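Local atomic coordinates of 4-alpha-glucanotransferase (Aquifex aeolicus, PDB entry 1TZ7), a protein that is an enzyme of the amylomaltase family, built round a (beta/alpha)8 barrel that is elaborated by long helical insertions. Residues P68-L71 / E72-N75; V120-Y123 / K124-L128; E142-L145 / K146-Y150; K192-F195 / Y196-V199; Y233-A236 / D237-T240. All coordinates share one frame; numbering follows the deposited sequence.

Interaction 1 (P68-L71 / E72-N75); sequences PTSL and EAGN
Ser70 and Asn75, whose CA atoms lie 4.9 Å apart, close a tight turn in which the chain of 68-71 doubles back as 72-75. Ser70 O accepts from Asn75 N at 2.8 Å and from Ala73 N at 3.3 Å, the donors arriving from opposite faces of the carbonyl. One step inside, Gly74 N gives to Leu71 O at 3.1 Å, from above the carbonyl plane. Gly74 turns the chain with a positive phi (69°), which glycine favours.

Among the side chains, Leu71 and Asn75 run side by side and point the same way, Leu71 CD1 touching Asn75 ND2 at 3.4 Å. The amide gets there with Asn75 CG beside its own N (chi1 -52°). Its nitrogen finds its strongest partner in Tyr121 OH, which also bonds Thr69 OG1. On the other branch of the threonine, Thr69 CG2 rests on Asn75 O at 3.7 Å. Ser70 OG receives only a weak second bond from Ala73 N.

The 6→1 bond enclosing a 5→2 bond, with positive phi at the fifth residue, is the bond pattern of a Schellman motif, here without a regular helix before it, in the loop between the barrel strand 60-62 and helix 94-98.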
loop_
_atom_site.group_PDB
_atom_site.type_symbol
_atom_site.label_atom_id
_atom_site.label_comp_id
_atom_site.label_asym_id
_atom_site.label_seq_id
_atom_site.Cartn_x
_atom_site.Cartn_y
_atom_site.Cartn_z
ATOM N N PRO A 68 4.454 8.718 -1.555
ATOM C CA PRO A 68 5.886 9.048 -1.473
ATOM C C PRO A 68 6.531 8.527 -0.190
ATOM O O PRO A 68 5.956 8.654 0.890
ATOM C CB PRO A 68 5.907 10.589 -1.506
ATOM C CG PRO A 68 4.487 11.022 -1.284
ATOM C CD PRO A 68 3.612 9.919 -1.689
ATOM N N THR A 69 7.711 7.941 -0.322
ATOM C CA THR A 69 8.432 7.397 0.825
ATOM C C THR A 69 9.680 8.215 1.099
ATOM O O THR A 69 10.094 9.027 0.277
ATOM C CB THR A 69 8.818 5.929 0.568
ATOM O OG1 THR A 69 9.553 5.825 -0.653
ATOM C CG2 THR A 69 7.587 5.070 0.333
ATOM N N SER A 70 10.275 7.999 2.262
ATOM C CA SER A 70 11.475 8.721 2.652
ATOM C C SER A 70 12.412 7.823 3.460
ATOM O O SER A 70 11.975 6.872 4.104
ATOM C CB SER A 70 11.101 9.961 3.474
ATOM O OG SER A 70 10.731 9.606 4.793
ATOM N N LEU A 71 13.703 8.138 3.416
ATOM C CA LEU A 71 14.710 7.464 4.252
ATOM C C LEU A 71 14.319 7.524 5.738
ATOM O O LEU A 71 14.516 6.559 6.484
ATOM C CB LEU A 71 16.083 8.133 4.063
ATOM C CG LEU A 71 17.167 7.440 3.207
ATOM C CD1 LEU A 71 16.639 6.247 2.450
ATOM C CD2 LEU A 71 17.791 8.448 2.248
ATOM N N GLU A 72 13.771 8.668 6.148
ATOM C CA GLU A 72 13.490 8.943 7.565
ATOM C C GLU A 72 12.507 7.922 8.135
ATOM O O GLU A 72 12.613 7.525 9.293
ATOM C CB GLU A 72 12.904 10.359 7.728
ATOM C CG GLU A 72 13.937 11.477 7.678
ATOM C CD GLU A 72 14.605 11.606 6.319
ATOM O OE1 GLU A 72 13.881 11.630 5.292
ATOM O OE2 GLU A 72 15.857 11.687 6.276
ATOM N N ALA A 73 11.556 7.500 7.305
ATOM C CA ALA A 73 10.469 6.630 7.748
ATOM C C ALA A 73 10.754 5.165 7.388
ATOM O O ALA A 73 9.844 4.340 7.349
ATOM C CB ALA A 73 9.159 7.081 7.127
ATOM N N GLY A 74 12.026 4.855 7.135
ATOM C CA GLY A 74 12.430 3.508 6.768
ATOM C C GLY A 74 11.947 3.100 5.382
ATOM O O GLY A 74 11.881 1.915 5.069
ATOM N N ASN A 75 11.611 4.094 4.556
ATOM C CA ASN A 75 11.091 3.858 3.200
ATOM C C ASN A 75 9.745 3.134 3.189
ATOM O O ASN A 75 9.398 2.492 2.213
ATOM C CB ASN A 75 12.102 3.063 2.366
ATOM C CG ASN A 75 13.465 3.679 2.375
ATOM O OD1 ASN A 75 14.420 3.106 2.916
ATOM N ND2 ASN A 75 13.583 4.855 1.778
#

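Interaction 2 (V120-Y123 / K124-L128); sequences VYEY and KKELL
Tyr123 and Leu127 meet one turn apart on helix 117-133, joined in backbone and in side chain. Leu127 N donates to Tyr123 O at 3.1 Å with an N-H...O angle of 159°. The same carbonyl has a weak second donor in Glu126 N, an i to i+3 approach. The regular i to i+4 ladder is filled on the preceding steps as well: Val120 O takes Lys124 N at 2.9 Å and Glu122 O takes Glu126 N at 3.1 Å. Tyr121 O receives only a weak bond from Lys125 N, but it has a further donor in the hydroxyl of Tyr88.

With its CG anti to the backbone N (chi1 176°), the Tyr123 ring slants along the helix so that Leu127 CD1 comes over one face, off centre, 3.9 Å from the centroid, a CH-pi contact. The Tyr123 hydroxyl bonds Asp106 O, and Lys108 makes a cation-pi contact with the ring.

Lys124 is buried, and its NZ is satisfied by two backbone carbonyls, Val89 O and Ile91 O. On the exposed side, Glu122, Lys125 and Glu126 run in loose company: Glu122 OE2 stands 4.1 Å from Lys125 NZ, beyond a salt bridge, while Glu122 OE1 is 3.9 Å from Glu126 OE2. Glu126 OE2 also comes within 3.2 Å of Glu122 O, two acceptors with no bond between them. The nearby lysine would be expected to temper the repulsion of the two carboxylates.

This is an amphipathic alpha-helix, with i to i+4 aromatic-aliphatic packing on its buried side and charged groups on its exposed one.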
loop_
_atom_site.group_PDB
_atom_site.type_symbol
_atom_site.label_atom_id
_atom_site.label_comp_id
_atom_site.label_asym_id
_atom_site.label_seq_id
_atom_site.Cartn_x
_atom_site.Cartn_y
_atom_site.Cartn_z
ATOM N N VAL A 120 18.332 6.081 -5.442
ATOM C CA VAL A 120 17.271 6.400 -6.406
ATOM C C VAL A 120 16.509 7.684 -6.031
ATOM O O VAL A 120 16.019 8.385 -6.907
ATOM C CB VAL A 120 16.265 5.224 -6.598
ATOM C CG1 VAL A 120 16.991 3.977 -7.097
ATOM C CG2 VAL A 120 15.502 4.935 -5.318
ATOM N N TYR A 121 16.423 7.989 -4.733
ATOM C CA TYR A 121 15.889 9.284 -4.292
ATOM C C TYR A 121 16.665 10.411 -4.949
ATOM O O TYR A 121 16.080 11.360 -5.454
ATOM C CB TYR A 121 15.968 9.428 -2.762
ATOM C CG TYR A 121 14.921 8.634 -2.005
ATOM C CD1 TYR A 121 13.572 8.713 -2.343
ATOM C CD2 TYR A 121 15.281 7.811 -0.950
ATOM C CE1 TYR A 121 12.613 7.981 -1.646
ATOM C CE2 TYR A 121 14.330 7.076 -0.250
ATOM C CZ TYR A 121 13.006 7.164 -0.597
ATOM O OH TYR A 121 12.071 6.432 0.103
ATOM N N GLU A 122 17.993 10.291 -4.937
ATOM C CA GLU A 122 18.876 11.337 -5.469
ATOM C C GLU A 122 18.926 11.310 -6.994
ATOM O O GLU A 122 18.888 12.361 -7.648
ATOM C CB GLU A 122 20.298 11.167 -4.906
ATOM C CG GLU A 122 20.473 11.704 -3.495
ATOM C CD GLU A 122 20.415 13.225 -3.433
ATOM O OE1 GLU A 122 20.485 13.874 -4.503
ATOM O OE2 GLU A 122 20.304 13.769 -2.314
ATOM N N TYR A 123 19.015 10.099 -7.551
ATOM C CA TYR A 123 19.221 9.919 -8.989
ATOM C C TYR A 123 17.962 10.284 -9.793
ATOM O O TYR A 123 18.040 10.978 -10.797
ATOM C CB TYR A 123 19.621 8.470 -9.290
ATOM C CG TYR A 123 19.750 8.170 -10.766
ATOM C CD1 TYR A 123 20.572 8.941 -11.580
ATOM C CD2 TYR A 123 19.047 7.118 -11.348
ATOM C CE1 TYR A 123 20.693 8.675 -12.933
ATOM C CE2 TYR A 123 19.163 6.843 -12.700
ATOM C CZ TYR A 123 19.988 7.626 -13.488
ATOM O OH TYR A 123 20.109 7.363 -14.827
ATOM N N LYS A 124 16.813 9.803 -9.346
ATOM C CA LYS A 124 15.555 10.068 -10.045
ATOM C C LYS A 124 15.105 11.527 -9.853
ATOM O O LYS A 124 14.452 12.094 -10.716
ATOM C CB LYS A 124 14.467 9.110 -9.574
ATOM C CG LYS A 124 14.763 7.640 -9.881
ATOM C CD LYS A 124 13.669 7.010 -10.729
ATOM C CE LYS A 124 13.973 5.553 -11.043
ATOM N NZ LYS A 124 12.810 4.667 -10.765
ATOM N N LYS A 125 15.469 12.120 -8.717
ATOM C CA LYS A 125 15.234 13.545 -8.491
ATOM C C LYS A 125 16.036 14.384 -9.472
ATOM O O LYS A 125 15.560 15.402 -9.952
ATOM C CB LYS A 125 15.604 13.936 -7.057
ATOM C CG LYS A 125 15.170 15.366 -6.664
ATOM C CD LYS A 125 15.984 15.903 -5.481
ATOM C CE LYS A 125 15.480 15.343 -4.150
ATOM N NZ LYS A 125 16.554 15.305 -3.110
ATOM N N GLU A 126 17.257 13.947 -9.766
ATOM C CA GLU A 126 18.133 14.677 -10.680
ATOM C C GLU A 126 17.632 14.562 -12.119
ATOM O O GLU A 126 17.651 15.532 -12.864
ATOM C CB GLU A 126 19.583 14.155 -10.576
ATOM C CG GLU A 126 20.593 15.204 -10.116
ATOM C CD GLU A 126 20.078 16.050 -8.959
ATOM O OE1 GLU A 126 20.143 17.295 -9.056
ATOM O OE2 GLU A 126 19.609 15.468 -7.955
ATOM N N LEU A 127 17.177 13.370 -12.497
ATOM C CA LEU A 127 16.606 13.154 -13.827
ATOM C C LEU A 127 15.347 13.996 -14.025
ATOM O O LEU A 127 15.100 14.498 -15.112
ATOM C CB LEU A 127 16.271 11.674 -14.039
ATOM C CG LEU A 127 17.456 10.714 -14.198
ATOM C CD1 LEU A 127 16.951 9.294 -14.375
ATOM C CD2 LEU A 127 18.345 11.116 -15.368
ATOM N N LEU A 128 14.557 14.140 -12.960
ATOM C CA LEU A 128 13.281 14.859 -13.031
ATOM C C LEU A 128 13.494 16.374 -12.987
ATOM O O LEU A 128 12.708 17.132 -13.551
ATOM C CB LEU A 128 12.356 14.425 -11.883
ATOM C CG LEU A 128 11.684 13.056 -12.053
ATOM C CD1 LEU A 128 11.163 12.539 -10.723
ATOM C CD2 LEU A 128 10.561 13.130 -13.076
#

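Interaction 3 (E142-L145 / K146-Y150); sequences EDFL and KEHSY
Phe144 and His148, one helical turn apart, set their rings against each other at 51°, centroids 4.3 Å apart, an oblique pairing. The imidazole brings its CD2-NE2 side to the phenyl: His148 CD2 sits over one face of the Phe144 ring, displaced toward the rim, and His148 NE2 comes within 3.2 Å of Phe144 CE1. Such a separation is tight for atoms in van der Waals contact. Two torsions bring the rings together. Phe144 has CG anti to its own N (chi1 -176°), which lays the ring forward along the helix, whereas His148 carries CG beside its N (chi1 -56°) and so leans back toward the phenyl. Leaning this way also places His148 CD2 3.1 Å from Phe144 O, with that oxygen at the edge of the imidazole near its plane.

The backbone sets the two residues one turn apart: His148 N donates to Phe144 O at 3.1 Å. Earlier steps are regular, Lys146 N bonding Glu142 O and Glu147 N bonding Asp143 O, both at 3.2 Å. His148 then leaves helical phi/psi, and Ser149 N bonds Lys146 O at 3.3 Å instead.

Helix 138-147 thus ends at Glu147, His148 is the break, and helix 149-165 sets off at once. Phe144 reaches Leu152 of that second helix and meets Phe203 of helix 192-218 edge-to-face; His148 meets the rings of Trp151 and Phe206, so the pair fills the angle where these three helices converge.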
loop_
_atom_site.group_PDB
_atom_site.type_symbol
_atom_site.label_atom_id
_atom_site.label_comp_id
_atom_site.label_asym_id
_atom_site.label_seq_id
_atom_site.Cartn_x
_atom_site.Cartn_y
_atom_site.Cartn_z
ATOM N N GLU A 142 -1.753 22.242 -16.563
ATOM C CA GLU A 142 -2.873 23.019 -16.015
ATOM C C GLU A 142 -4.162 22.188 -15.978
ATOM O O GLU A 142 -4.959 22.309 -15.050
ATOM C CB GLU A 142 -3.094 24.298 -16.838
ATOM C CG GLU A 142 -3.360 25.540 -15.996
ATOM C CD GLU A 142 -2.167 25.934 -15.139
ATOM O OE1 GLU A 142 -2.313 25.977 -13.898
ATOM O OE2 GLU A 142 -1.085 26.200 -15.707
ATOM N N ASP A 143 -4.354 21.346 -16.991
ATOM C CA ASP A 143 -5.494 20.423 -17.023
ATOM C C ASP A 143 -5.359 19.367 -15.931
ATOM O O ASP A 143 -6.344 18.974 -15.307
ATOM C CB ASP A 143 -5.596 19.742 -18.394
ATOM C CG ASP A 143 -6.039 20.700 -19.494
ATOM O OD1 ASP A 143 -5.787 21.918 -19.366
ATOM O OD2 ASP A 143 -6.644 20.322 -20.519
ATOM N N PHE A 144 -4.130 18.910 -15.711
ATOM C CA PHE A 144 -3.843 17.935 -14.665
ATOM C C PHE A 144 -4.157 18.518 -13.290
ATOM O O PHE A 144 -4.751 17.854 -12.448
ATOM C CB PHE A 144 -2.372 17.508 -14.734
ATOM C CG PHE A 144 -2.008 16.426 -13.760
ATOM C CD1 PHE A 144 -2.394 15.110 -13.984
ATOM C CD2 PHE A 144 -1.271 16.722 -12.617
ATOM C CE1 PHE A 144 -2.055 14.110 -13.084
ATOM C CE2 PHE A 144 -0.930 15.722 -11.716
ATOM C CZ PHE A 144 -1.323 14.420 -11.950
ATOM N N LEU A 145 -3.763 19.769 -13.080
ATOM C CA LEU A 145 -3.974 20.446 -11.796
ATOM C C LEU A 145 -5.460 20.582 -11.472
ATOM O O LEU A 145 -5.864 20.439 -10.319
ATOM C CB LEU A 145 -3.324 21.837 -11.810
ATOM C CG LEU A 145 -1.996 21.962 -11.064
ATOM C CD1 LEU A 145 -1.314 23.274 -11.420
ATOM C CD2 LEU A 145 -2.206 21.856 -9.559
ATOM N N LYS A 146 -6.263 20.867 -12.496
ATOM C CA LYS A 146 -7.707 21.000 -12.324
ATOM C C LYS A 146 -8.320 19.669 -11.906
ATOM O O LYS A 146 -9.118 19.614 -10.981
ATOM C CB LYS A 146 -8.360 21.493 -13.625
ATOM C CG LYS A 146 -8.020 22.938 -13.984
ATOM C CD LYS A 146 -8.861 23.939 -13.182
ATOM C CE LYS A 146 -9.530 24.969 -14.092
ATOM N NZ LYS A 146 -8.535 25.763 -14.868
ATOM N N GLU A 147 -7.932 18.597 -12.595
ATOM C CA GLU A 147 -8.422 17.249 -12.277
ATOM C C GLU A 147 -8.143 16.884 -10.816
ATOM O O GLU A 147 -8.982 16.273 -10.154
ATOM C CB GLU A 147 -7.783 16.207 -13.213
ATOM C CG GLU A 147 -8.461 14.835 -13.174
ATOM C CD GLU A 147 -7.686 13.766 -13.938
ATOM O OE1 GLU A 147 -6.784 14.126 -14.726
ATOM O OE2 GLU A 147 -7.982 12.566 -13.748
ATOM N N HIS A 148 -6.962 17.272 -10.319
ATOM C CA HIS A 148 -6.506 16.870 -8.973
ATOM C C HIS A 148 -6.465 18.057 -8.017
ATOM O O HIS A 148 -5.705 18.061 -7.064
ATOM C CB HIS A 148 -5.118 16.207 -9.062
ATOM C CG HIS A 148 -5.082 15.048 -9.996
ATOM N ND1 HIS A 148 -5.602 13.816 -9.672
ATOM C CD2 HIS A 148 -4.630 14.943 -11.266
ATOM C CE1 HIS A 148 -5.458 12.998 -10.699
ATOM N NE2 HIS A 148 -4.870 13.657 -11.676
ATOM N N SER A 149 -7.308 19.060 -8.279
ATOM C CA SER A 149 -7.291 20.321 -7.520
ATOM C C SER A 149 -7.489 20.101 -6.015
ATOM O O SER A 149 -6.975 20.863 -5.195
ATOM C CB SER A 149 -8.380 21.264 -8.042
ATOM O OG SER A 149 -9.663 20.660 -7.953
ATOM N N TYR A 150 -8.238 19.062 -5.666
ATOM C CA TYR A 150 -8.635 18.822 -4.280
ATOM C C TYR A 150 -7.433 18.466 -3.353
ATOM O O TYR A 150 -7.513 18.656 -2.140
ATOM C CB TYR A 150 -9.720 17.710 -4.209
ATOM C CG TYR A 150 -9.363 16.440 -4.962
ATOM C CD1 TYR A 150 -8.886 15.327 -4.292
ATOM C CD2 TYR A 150 -9.508 16.359 -6.354
ATOM C CE1 TYR A 150 -8.556 14.160 -4.973
ATOM C CE2 TYR A 150 -9.177 15.196 -7.045
ATOM C CZ TYR A 150 -8.700 14.104 -6.348
ATOM O OH TYR A 150 -8.366 12.941 -7.023
#

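Interaction 4 (K192-F195 / Y196-V199); sequences KGRF and YFHV
Phe195 and Tyr196 stand in the first turns of helix 192-218, whose i to i+4 ladder runs from Tyr196 N to Lys192 O (3.1 Å) through to Val199 N to Phe195 O (3.2 Å), the latter donor lying in the carbonyl plane, with Phe197 N to Gly193 O between them and only a weak bond from His198 N to Arg194 O.

Phe195 has its CG anti to its N (chi1 166°), and its ring serves two neighbours. Its edge is turned to the face of Tyr196 in a T-shaped pair, planes at 84° and centroids 5.1 Å apart, with Phe195 CD2 above the tyrosine ring. One of its own faces takes Val199 CG1, 4.0 Å from the centroid, in a CH-pi contact.

Around the helix, the Arg194 guanidinium lies nearly flat on Phe197, planes 26° apart, with Arg194 NH1 3.6 Å from Phe197 CD2; the cation-pi contact is off-centre. A salt bridge to Glu129 holds Arg194 NH2 there. Glu163 is a weak partner for both Arg194 NH1 and His198 NE2.

The i to i+3 cation-pi contact and the i to i+4 CH-pi contact lie on a helix packed among others: Phe195 and Val199 face helices 138-147 and 149-165.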
loop_
_atom_site.group_PDB
_atom_site.type_symbol
_atom_site.label_atom_id
_atom_site.label_comp_id
_atom_site.label_asym_id
_atom_site.label_seq_id
_atom_site.Cartn_x
_atom_site.Cartn_y
_atom_site.Cartn_z
ATOM N N LYS A 192 6.779 29.927 -7.153
ATOM C CA LYS A 192 5.918 29.499 -8.257
ATOM C C LYS A 192 6.602 28.439 -9.113
ATOM O O LYS A 192 5.986 27.448 -9.496
ATOM C CB LYS A 192 5.534 30.702 -9.129
ATOM C CG LYS A 192 4.455 30.403 -10.168
ATOM C CD LYS A 192 4.064 31.662 -10.947
ATOM C CE LYS A 192 5.162 32.089 -11.926
ATOM N NZ LYS A 192 5.942 33.262 -11.426
ATOM N N GLY A 193 7.877 28.659 -9.413
ATOM C CA GLY A 193 8.649 27.721 -10.206
ATOM C C GLY A 193 8.811 26.380 -9.515
ATOM O O GLY A 193 8.746 25.332 -10.152
ATOM N N ARG A 194 9.022 26.419 -8.205
ATOM C CA ARG A 194 9.187 25.202 -7.411
ATOM C C ARG A 194 7.852 24.469 -7.257
ATOM O O ARG A 194 7.803 23.236 -7.253
ATOM C CB ARG A 194 9.753 25.543 -6.030
ATOM C CG ARG A 194 11.206 25.979 -6.050
ATOM C CD ARG A 194 12.190 24.830 -6.077
ATOM N NE ARG A 194 12.472 24.379 -7.440
ATOM C CZ ARG A 194 12.710 23.110 -7.782
ATOM N NH1 ARG A 194 12.700 22.147 -6.862
ATOM N NH2 ARG A 194 12.958 22.803 -9.050
ATOM N N PHE A 195 6.775 25.238 -7.127
ATOM C CA PHE A 195 5.431 24.680 -7.052
ATOM C C PHE A 195 5.160 23.813 -8.275
ATOM O O PHE A 195 4.699 22.681 -8.152
ATOM C CB PHE A 195 4.392 25.813 -6.955
ATOM C CG PHE A 195 2.970 25.370 -7.211
ATOM C CD1 PHE A 195 2.210 24.801 -6.196
ATOM C CD2 PHE A 195 2.391 25.538 -8.464
ATOM C CE1 PHE A 195 0.903 24.402 -6.430
ATOM C CE2 PHE A 195 1.083 25.138 -8.700
ATOM C CZ PHE A 195 0.342 24.571 -7.685
ATOM N N TYR A 196 5.470 24.346 -9.450
ATOM C CA TYR A 196 5.124 23.687 -10.702
ATOM C C TYR A 196 6.047 22.502 -11.010
ATOM O O TYR A 196 5.680 21.612 -11.776
ATOM C CB TYR A 196 5.144 24.690 -11.860
ATOM C CG TYR A 196 3.804 25.349 -12.107
ATOM C CD1 TYR A 196 2.746 24.630 -12.652
ATOM C CD2 TYR A 196 3.594 26.684 -11.789
ATOM C CE1 TYR A 196 1.512 25.225 -12.878
ATOM C CE2 TYR A 196 2.363 27.291 -12.012
ATOM C CZ TYR A 196 1.327 26.555 -12.557
ATOM O OH TYR A 196 0.107 27.147 -12.780
ATOM N N PHE A 197 7.240 22.491 -10.412
ATOM C CA PHE A 197 8.117 21.324 -10.509
ATOM C C PHE A 197 7.466 20.130 -9.831
ATOM O O PHE A 197 7.543 19.014 -10.323
ATOM C CB PHE A 197 9.488 21.597 -9.868
ATOM C CG PHE A 197 10.293 20.341 -9.601
ATOM C CD1 PHE A 197 10.970 19.700 -10.636
ATOM C CD2 PHE A 197 10.357 19.795 -8.322
ATOM C CE1 PHE A 197 11.707 18.536 -10.395
ATOM C CE2 PHE A 197 11.092 18.631 -8.079
ATOM C CZ PHE A 197 11.765 18.005 -9.119
ATOM N N HIS A 198 6.825 20.376 -8.696
ATOM C CA HIS A 198 6.242 19.306 -7.903
ATOM C C HIS A 198 4.935 18.790 -8.483
ATOM O O HIS A 198 4.606 17.619 -8.319
ATOM C CB HIS A 198 6.072 19.751 -6.457
ATOM C CG HIS A 198 7.368 19.884 -5.736
ATOM N ND1 HIS A 198 8.237 18.827 -5.581
ATOM C CD2 HIS A 198 7.970 20.954 -5.168
ATOM C CE1 HIS A 198 9.310 19.233 -4.932
ATOM N NE2 HIS A 198 9.174 20.521 -4.669
ATOM N N VAL A 199 4.193 19.649 -9.180
ATOM C CA VAL A 199 3.022 19.171 -9.927
ATOM C C VAL A 199 3.476 18.388 -11.164
ATOM O O VAL A 199 2.868 17.396 -11.526
ATOM C CB VAL A 199 2.023 20.338 -10.348
ATOM C CG1 VAL A 199 2.062 21.483 -9.351
ATOM C CG2 VAL A 199 2.309 20.825 -11.746
#

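Interaction 5 (Y233-A236 / D237-T240); sequences YSSA and DVWT
Ser235 is the N-cap of the short helix 236-240, its side chain standing in for a missing helical carbonyl. Ser235 OG accepts from Val238 N at 3.3 Å, a weak but nearly straight bond (N-H...O 165°). A chi1 of 70° puts the hydroxyl between the backbone N and the carbonyl carbon, from where it can reach the first turn, and it is bonded besides to Ser232 O. The methyl Val238 CG2 packs against this oxygen at 3.5 Å.

Backbone bonds continue the helix from there. Trp239 N gives to Ser235 O at 3.3 Å, close to linear, and Thr240 N to Ala236 O at 2.9 Å. Thr240 OG1 also donates to Ala236 O, but that distance, 2.5 Å, is so short that its exact value is doubtful. The approach to the cap is an inverse gamma turn centred on Ser234, closed by a weak bond from Ser235 N to Tyr233 O; it belongs to the loop that follows the barrel strand 222-227.

Tyr233 leans past the cap to graze Val238, with Tyr233 CD2 4.2 Å from Val238 CG1, while its hydroxyl bonds Leu251 O. Asp237 OD1 accepts from Leu83 N. The indole of Trp239 leads away from the cap into an aromatic cluster, bonding Leu176 O through NE1, meeting Trp172 edge-to-face and making a cation-pi contact with Arg179.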
loop_
_atom_site.group_PDB
_atom_site.type_symbol
_atom_site.label_atom_id
_atom_site.label_comp_id
_atom_site.label_asym_id
_atom_site.label_seq_id
_atom_site.Cartn_x
_atom_site.Cartn_y
_atom_site.Cartn_z
ATOM N N TYR A 233 2.161 12.235 10.866
ATOM C CA TYR A 233 2.005 13.578 11.406
ATOM C C TYR A 233 2.667 14.591 10.486
ATOM O O TYR A 233 2.158 15.696 10.293
ATOM C CB TYR A 233 2.612 13.675 12.805
ATOM C CG TYR A 233 2.520 15.056 13.403
ATOM C CD1 TYR A 233 3.663 15.756 13.770
ATOM C CD2 TYR A 233 1.288 15.669 13.592
ATOM C CE1 TYR A 233 3.580 17.027 14.315
ATOM C CE2 TYR A 233 1.195 16.937 14.135
ATOM C CZ TYR A 233 2.342 17.612 14.494
ATOM O OH TYR A 233 2.250 18.865 15.030
ATOM N N SER A 234 3.808 14.202 9.918
ATOM C CA SER A 234 4.527 15.034 8.958
ATOM C C SER A 234 4.005 14.794 7.543
ATOM O O SER A 234 4.683 14.171 6.709
ATOM C CB SER A 234 6.023 14.726 9.012
ATOM O OG SER A 234 6.544 14.969 10.309
ATOM N N SER A 235 2.800 15.281 7.276
ATOM C CA SER A 235 2.180 15.120 5.964
ATOM C C SER A 235 1.376 16.358 5.575
ATOM O O SER A 235 0.933 17.125 6.434
ATOM C CB SER A 235 1.277 13.875 5.943
ATOM O OG SER A 235 0.116 14.061 6.732
ATOM N N ALA A 236 1.201 16.548 4.274
ATOM C CA ALA A 236 0.327 17.591 3.757
ATOM C C ALA A 236 -1.113 17.400 4.246
ATOM O O ALA A 236 -1.863 18.349 4.341
ATOM C CB ALA A 236 0.366 17.598 2.242
ATOM N N ASP A 237 -1.479 16.157 4.554
ATOM C CA ASP A 237 -2.862 15.826 4.920
ATOM C C ASP A 237 -3.241 16.384 6.288
ATOM O O ASP A 237 -4.315 16.944 6.455
ATOM C CB ASP A 237 -3.064 14.319 4.907
ATOM C CG ASP A 237 -2.667 13.694 3.593
ATOM O OD1 ASP A 237 -1.726 12.871 3.585
ATOM O OD2 ASP A 237 -3.229 13.968 2.514
ATOM N N VAL A 238 -2.352 16.228 7.265
ATOM C CA VAL A 238 -2.582 16.783 8.604
ATOM C C VAL A 238 -2.484 18.304 8.550
ATOM O O VAL A 238 -3.284 19.007 9.158
ATOM C CB VAL A 238 -1.566 16.226 9.639
ATOM C CG1 VAL A 238 -1.836 16.797 11.008
ATOM C CG2 VAL A 238 -1.627 14.693 9.681
ATOM N N TRP A 239 -1.500 18.798 7.808
ATOM C CA TRP A 239 -1.335 20.231 7.583
ATOM C C TRP A 239 -2.627 20.877 7.045
ATOM O O TRP A 239 -3.039 21.932 7.520
ATOM C CB TRP A 239 -0.184 20.473 6.604
ATOM C CG TRP A 239 0.078 21.916 6.313
ATOM C CD1 TRP A 239 0.255 22.917 7.222
ATOM C CD2 TRP A 239 0.195 22.523 5.023
ATOM N NE1 TRP A 239 0.475 24.111 6.577
ATOM C CE2 TRP A 239 0.442 23.897 5.224
ATOM C CE3 TRP A 239 0.112 22.044 3.705
ATOM C CZ2 TRP A 239 0.609 24.793 4.163
ATOM C CZ3 TRP A 239 0.279 22.936 2.658
ATOM C CH2 TRP A 239 0.524 24.295 2.896
ATOM N N THR A 240 -3.259 20.234 6.058
ATOM C CA THR A 240 -4.434 20.826 5.382
ATOM C C THR A 240 -5.713 20.642 6.183
ATOM O O THR A 240 -6.622 21.452 6.090
ATOM C CB THR A 240 -4.631 20.232 3.957
ATOM O OG1 THR A 240 -4.224 18.862 3.923
ATOM C CG2 THR A 240 -3.737 20.909 2.962
#

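From the N terminus the five contacts follow in series, each within one unbroken run of residues, so none nests in or crosses another. Interaction 1 closes a turn in the loop after strand 60-62 and touches interaction 2, since Leu71 CD1 lies 3.6 Å from Tyr121 CE2; this ties the loop to helix 117-133. Interaction 2 in turn meets interaction 4 through Leu128 O and Phe197 CE1. Interaction 3 ends helix 138-147 and joins interaction 4 where Glu142 OE1 lies 2.9 Å from Tyr196 OH. Interaction 5, past strand 222-227, touches none of the others; its nearest atoms are about 7 Å from those of interaction 3.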